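Side-chain contact in 11S globulin (Wrightia tinctoria, PDB 5WXU), which probably serves as a hexameric seed storage protein of the cupin-fold 11S family and also binds the plant hormone auxin: residues G239-S242 and E243-K246. Residues are numbered along the deposited sequence; the frame is centred on the assembly and turned at random.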
# COMPACT_ATOMS: atom_id res chain seq x y z
N GLY B 239 25.36 -13.80 -32.11
CA GLY B 239 26.72 -13.56 -32.60
C GLY B 239 27.64 -14.78 -32.52
O GLY B 239 28.84 -14.60 -32.37
N VAL B 240 27.06 -15.97 -32.54
CA VAL B 240 27.82 -17.20 -32.57
C VAL B 240 27.45 -18.06 -33.77
O VAL B 240 26.40 -17.93 -34.36
CB VAL B 240 27.60 -18.07 -31.32
CG1 VAL B 240 28.15 -17.39 -30.10
CG2 VAL B 240 26.19 -18.61 -31.16
N ASN B 241 28.35 -18.98 -34.12
CA ASN B 241 28.13 -19.82 -35.29
C ASN B 241 26.99 -20.79 -35.02
O ASN B 241 26.73 -21.13 -33.85
CB ASN B 241 29.42 -20.51 -35.73
CG ASN B 241 29.96 -21.51 -34.71
OD1 ASN B 241 29.45 -22.63 -34.61
ND2 ASN B 241 31.03 -21.12 -33.99
N SER B 242 26.28 -21.20 -36.08
CA SER B 242 25.07 -22.03 -35.92
C SER B 242 25.37 -23.42 -35.40
O SER B 242 24.47 -24.08 -34.93
CB SER B 242 24.23 -22.10 -37.23
OG SER B 242 25.05 -22.57 -38.28
N GLU B 243 26.64 -23.85 -35.46
CA GLU B 243 27.00 -25.10 -34.84
C GLU B 243 27.07 -25.06 -33.31
O GLU B 243 26.70 -26.02 -32.69
CB GLU B 243 28.30 -25.67 -35.46
CG GLU B 243 28.12 -26.18 -36.91
CD GLU B 243 27.22 -27.43 -37.08
OE1 GLU B 243 27.35 -28.43 -36.32
OE2 GLU B 243 26.38 -27.44 -38.03
N ILE B 244 27.54 -23.94 -32.73
CA ILE B 244 27.35 -23.66 -31.30
C ILE B 244 25.85 -23.75 -30.95
O ILE B 244 25.46 -24.35 -29.93
CB ILE B 244 27.92 -22.30 -30.89
CG1 ILE B 244 29.45 -22.36 -30.88
CG2 ILE B 244 27.39 -21.88 -29.55
CD1 ILE B 244 30.14 -21.10 -30.43
N ILE B 245 24.99 -23.17 -31.80
CA ILE B 245 23.55 -23.19 -31.50
C ILE B 245 23.04 -24.60 -31.57
O ILE B 245 22.14 -24.97 -30.87
CB ILE B 245 22.69 -22.26 -32.43
CG1 ILE B 245 23.19 -20.82 -32.35
CG2 ILE B 245 21.20 -22.32 -32.04
CD1 ILE B 245 23.14 -20.17 -31.01
N LYS B 246 23.57 -25.41 -32.45
CA LYS B 246 23.14 -26.82 -32.47
C LYS B 246 23.45 -27.63 -31.22
O LYS B 246 22.63 -28.47 -30.83
CB LYS B 246 23.67 -27.53 -33.73
CG LYS B 246 22.80 -27.18 -34.94
CD LYS B 246 23.33 -27.82 -36.21
CE LYS B 246 22.36 -27.58 -37.37
NZ LYS B 246 22.65 -28.38 -38.59
O HOH W 1 28.39 -23.20 -37.63
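N241 is the N-cap of helix 242-248: its side-chain OD1 accepts the amide hydrogen of I244 (OD1 to I244 N 3.0 Å, N-H...O 157°). The donor stands above the carboxamide plane, 43° out of it, rather than on a lone pair. With chi1 at 65°, CG of N241 lies between its own backbone N and carbonyl carbon, which folds the amide back over the first turn; ND2 then rests against the CG1-CD1 arm of I244, 3.7 Å from CD1. That arm runs at about a right angle to the N241 side chain. One residue earlier, V240 presents CG2 to two isoleucines at once: CG2 of I244 at 3.8 Å and CD1 of I245 at 3.4 Å, the latter tighter than usual for two methyl groups. Backbone bonds take over from the cap, a weak one from I245 N to N241 O and a firmer one from K246 N to S242 O (3.0 Å). E243 N donates to a water oxygen 2.9 Å away, which also has a weak bond with S242 OG. On the outer face, a long salt bridge spans E243 OE2 and K246 NZ (3.9 Å).

G239, with positive phi, is the first residue to leave the helical path after helix 231-238, and the chain turns there toward the cap; I245 packs on P231 and L234 of that helix, so the two consecutive helices meet through apolar side chains. N451 of a second subunit donates to the carbonyl of G239 and packs on V240, while I244 meets E444 of the same subunit. Side chain and water thus serve two of the first-turn amides, while the valine and isoleucines bury the apolar side of the helix start within the hexamer.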